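Local coordinates for protein CurH (Lyngbya majuscula, PDB 3KG7) that probably dehydrates a beta-hydroxyacyl intermediate during curacin assembly, as the dehydratase domain of the CurH polyketide synthase module, at residues 134-139 with 245-250. Numbering follows the deposited sequence.
Sequences LSVDIP and YAYVEE
Tyr-245 lies with one face of its ring under Ile-138, at the start of helix 138-144. CG1 of Ile-138 sits 3.9 Å from the ring centroid and 17° off the ring normal, a CH-pi contact displaced toward the rim. CD1 of Ile-138 lies over the root of the ring, 4.1 Å from CG of Tyr-245. Replacing Tyr-245 with an alanine would probably open a gap beneath Ile-138 and deprive its CG1 and CD1 of the flat surface they rest on. Two residues on, Tyr-247 also faces the incoming chain; its CG is anti to the backbone N (chi1 -172°), which carries the ring up to Val-136. There CG2 of Val-136 approaches CE2 of Tyr-247 obliquely at 4.2 Å, a looser apolar touch. At Glu-249, where strand 243-255 is interrupted, OE2 comes 3.8 Å from CD2 of Leu-134, a peripheral contact at the protein surface. No hydrogen bond joins the two segments. In this double hotdog fold, strand 243-255 runs between strands 260-268 and 181-186, and the backbone of Tyr-247 hydrogen-bonds with that of Gln-266. The chain leading into helix 138-144 passes over one side of that strand, where Leu-141 of the helix touches both Val-136 and Tyr-247.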
ATOM      1  N   LEU C 134     -12.752 -23.706  29.957  1.00 79.21           N
ATOM      2  CA  LEU C 134     -14.153 -23.739  30.373  1.00 80.94           C
ATOM      3  C   LEU C 134     -15.014 -24.631  29.475  1.00 81.99           C
ATOM      4  O   LEU C 134     -15.112 -24.405  28.266  1.00 82.91           O
ATOM      5  CB  LEU C 134     -14.703 -22.302  30.391  1.00 80.67           C
ATOM      6  CG  LEU C 134     -16.184 -21.956  30.558  1.00 80.17           C
ATOM      7  CD1 LEU C 134     -16.642 -22.058  32.012  1.00 78.60           C
ATOM      8  CD2 LEU C 134     -16.411 -20.543  30.030  1.00 80.52           C
ATOM      9  N   SER C 135     -15.615 -25.653  30.079  1.00 82.30           N
ATOM     10  CA  SER C 135     -16.628 -26.484  29.429  1.00 82.68           C
ATOM     11  C   SER C 135     -18.016 -26.033  29.913  1.00 83.16           C
ATOM     12  O   SER C 135     -18.109 -25.129  30.749  1.00 83.36           O
ATOM     13  CB  SER C 135     -16.378 -27.964  29.752  1.00 82.03           C
ATOM     14  OG  SER C 135     -17.394 -28.801  29.226  1.00 81.66           O
ATOM     15  N   VAL C 136     -19.078 -26.644  29.377  1.00 82.49           N
ATOM     16  CA  VAL C 136     -20.471 -26.380  29.790  1.00 82.33           C
ATOM     17  C   VAL C 136     -21.414 -27.480  29.267  1.00 82.68           C
ATOM     18  O   VAL C 136     -21.333 -27.861  28.096  1.00 83.31           O
ATOM     19  CB  VAL C 136     -20.968 -24.945  29.347  1.00 80.63           C
ATOM     20  CG1 VAL C 136     -22.416 -24.960  28.883  1.00 80.69           C
ATOM     21  CG2 VAL C 136     -20.796 -23.926  30.468  1.00 79.11           C
ATOM     22  N   ASP C 137     -22.287 -27.997  30.134  1.00 82.63           N
ATOM     23  CA  ASP C 137     -23.371 -28.881  29.686  1.00 83.08           C
ATOM     24  C   ASP C 137     -24.537 -28.033  29.183  1.00 83.57           C
ATOM     25  O   ASP C 137     -25.255 -27.408  29.974  1.00 83.44           O
ATOM     26  CB  ASP C 137     -23.839 -29.831  30.796  1.00 82.71           C
ATOM     27  CG  ASP C 137     -24.719 -30.968  30.267  1.00 82.23           C
ATOM     28  OD1 ASP C 137     -25.879 -31.086  30.711  1.00 81.47           O
ATOM     29  OD2 ASP C 137     -24.254 -31.743  29.402  1.00 81.67           O
ATOM     30  N   ILE C 138     -24.718 -28.024  27.864  1.00 82.89           N
ATOM     31  CA  ILE C 138     -25.662 -27.110  27.228  1.00 83.71           C
ATOM     32  C   ILE C 138     -27.156 -27.433  27.449  1.00 84.36           C
ATOM     33  O   ILE C 138     -27.938 -26.509  27.709  1.00 83.47           O
ATOM     34  CB  ILE C 138     -25.287 -26.813  25.725  1.00 84.41           C
ATOM     35  CG1 ILE C 138     -25.724 -25.399  25.320  1.00 82.81           C
ATOM     36  CG2 ILE C 138     -25.798 -27.896  24.762  1.00 85.17           C
ATOM     37  CD1 ILE C 138     -24.886 -24.299  25.958  1.00 82.36           C
ATOM     38  N   PRO C 139     -27.555 -28.727  27.381  1.00 85.38           N
ATOM     39  CA  PRO C 139     -28.972 -29.029  27.628  1.00 85.30           C
ATOM     40  C   PRO C 139     -29.414 -28.722  29.062  1.00 85.20           C
ATOM     41  O   PRO C 139     -30.597 -28.472  29.293  1.00 85.09           O
ATOM     42  CB  PRO C 139     -29.073 -30.535  27.348  1.00 85.60           C
ATOM     43  CG  PRO C 139     -27.847 -30.877  26.566  1.00 85.81           C
ATOM     44  CD  PRO C 139     -26.796 -29.957  27.090  1.00 86.13           C
ATOM     45  N   TYR C 245     -22.806 -20.549  20.801  1.00 80.13           N
ATOM     46  CA  TYR C 245     -23.451 -19.833  21.898  1.00 79.49           C
ATOM     47  C   TYR C 245     -22.608 -18.673  22.437  1.00 80.01           C
ATOM     48  O   TYR C 245     -21.374 -18.699  22.374  1.00 81.20           O
ATOM     49  CB  TYR C 245     -23.796 -20.811  23.031  1.00 79.77           C
ATOM     50  CG  TYR C 245     -24.735 -21.929  22.619  1.00 80.35           C
ATOM     51  CD1 TYR C 245     -26.119 -21.779  22.726  1.00 78.51           C
ATOM     52  CD2 TYR C 245     -24.239 -23.141  22.123  1.00 81.48           C
ATOM     53  CE1 TYR C 245     -26.984 -22.796  22.345  1.00 78.47           C
ATOM     54  CE2 TYR C 245     -25.099 -24.168  21.739  1.00 80.64           C
ATOM     55  CZ  TYR C 245     -26.469 -23.983  21.852  1.00 80.04           C
ATOM     56  OH  TYR C 245     -27.327 -24.989  21.479  1.00 80.26           O
ATOM     57  N   ALA C 246     -23.288 -17.656  22.959  1.00 78.99           N
ATOM     58  CA  ALA C 246     -22.631 -16.564  23.667  1.00 78.84           C
ATOM     59  C   ALA C 246     -23.120 -16.580  25.106  1.00 79.96           C
ATOM     60  O   ALA C 246     -24.324 -16.492  25.357  1.00 80.90           O
ATOM     61  CB  ALA C 246     -22.933 -15.232  23.007  1.00 79.91           C
ATOM     62  N   TYR C 247     -22.180 -16.688  26.042  1.00 80.73           N
ATOM     63  CA  TYR C 247     -22.484 -16.934  27.448  1.00 80.96           C
ATOM     64  C   TYR C 247     -21.922 -15.811  28.324  1.00 81.51           C
ATOM     65  O   TYR C 247     -20.725 -15.537  28.297  1.00 82.51           O
ATOM     66  CB  TYR C 247     -21.890 -18.300  27.835  1.00 81.11           C
ATOM     67  CG  TYR C 247     -22.248 -18.837  29.200  1.00 81.95           C
ATOM     68  CD1 TYR C 247     -23.569 -18.846  29.655  1.00 82.46           C
ATOM     69  CD2 TYR C 247     -21.263 -19.378  30.031  1.00 82.88           C
ATOM     70  CE1 TYR C 247     -23.897 -19.353  30.914  1.00 81.54           C
ATOM     71  CE2 TYR C 247     -21.584 -19.896  31.297  1.00 81.62           C
ATOM     72  CZ  TYR C 247     -22.899 -19.875  31.723  1.00 81.28           C
ATOM     73  OH  TYR C 247     -23.225 -20.371  32.960  1.00 82.53           O
ATOM     74  N   VAL C 248     -22.793 -15.150  29.080  1.00 80.93           N
ATOM     75  CA  VAL C 248     -22.369 -14.097  30.007  1.00 82.17           C
ATOM     76  C   VAL C 248     -22.598 -14.576  31.440  1.00 83.13           C
ATOM     77  O   VAL C 248     -23.720 -14.928  31.808  1.00 83.23           O
ATOM     78  CB  VAL C 248     -23.099 -12.751  29.733  1.00 81.45           C
ATOM     79  CG1 VAL C 248     -22.609 -11.653  30.676  1.00 80.80           C
ATOM     80  CG2 VAL C 248     -22.907 -12.328  28.286  1.00 79.47           C
ATOM     81  N   GLU C 249     -21.531 -14.592  32.236  1.00 85.66           N
ATOM     82  CA  GLU C 249     -21.560 -15.201  33.573  1.00 87.33           C
ATOM     83  C   GLU C 249     -21.932 -14.240  34.703  1.00 88.33           C
ATOM     84  O   GLU C 249     -22.464 -14.670  35.726  1.00 89.82           O
ATOM     85  CB  GLU C 249     -20.229 -15.895  33.878  1.00 88.06           C
ATOM     86  CG  GLU C 249     -20.025 -17.190  33.102  1.00 91.04           C
ATOM     87  CD  GLU C 249     -18.563 -17.601  32.993  1.00 93.73           C
ATOM     88  OE1 GLU C 249     -17.922 -17.856  34.036  1.00 95.14           O
ATOM     89  OE2 GLU C 249     -18.051 -17.684  31.857  1.00 94.53           O
ATOM     90  N   GLU C 250     -21.648 -12.951  34.530  1.00 89.90           N
ATOM     91  CA  GLU C 250     -22.028 -11.945  35.533  1.00 91.20           C
ATOM     92  C   GLU C 250     -22.640 -10.686  34.906  1.00 91.91           C
ATOM     93  O   GLU C 250     -22.320 -10.352  33.763  1.00 92.84           O
ATOM     94  CB  GLU C 250     -20.868 -11.615  36.492  1.00 91.72           C
ATOM     95  CG  GLU C 250     -19.499 -11.405  35.854  1.00 93.59           C
ATOM     96  CD  GLU C 250     -18.402 -11.186  36.890  1.00 94.00           C
ATOM     97  OE1 GLU C 250     -18.454 -10.172  37.618  1.00 94.13           O
ATOM     98  OE2 GLU C 250     -17.481 -12.023  36.974  1.00 95.25           O
TER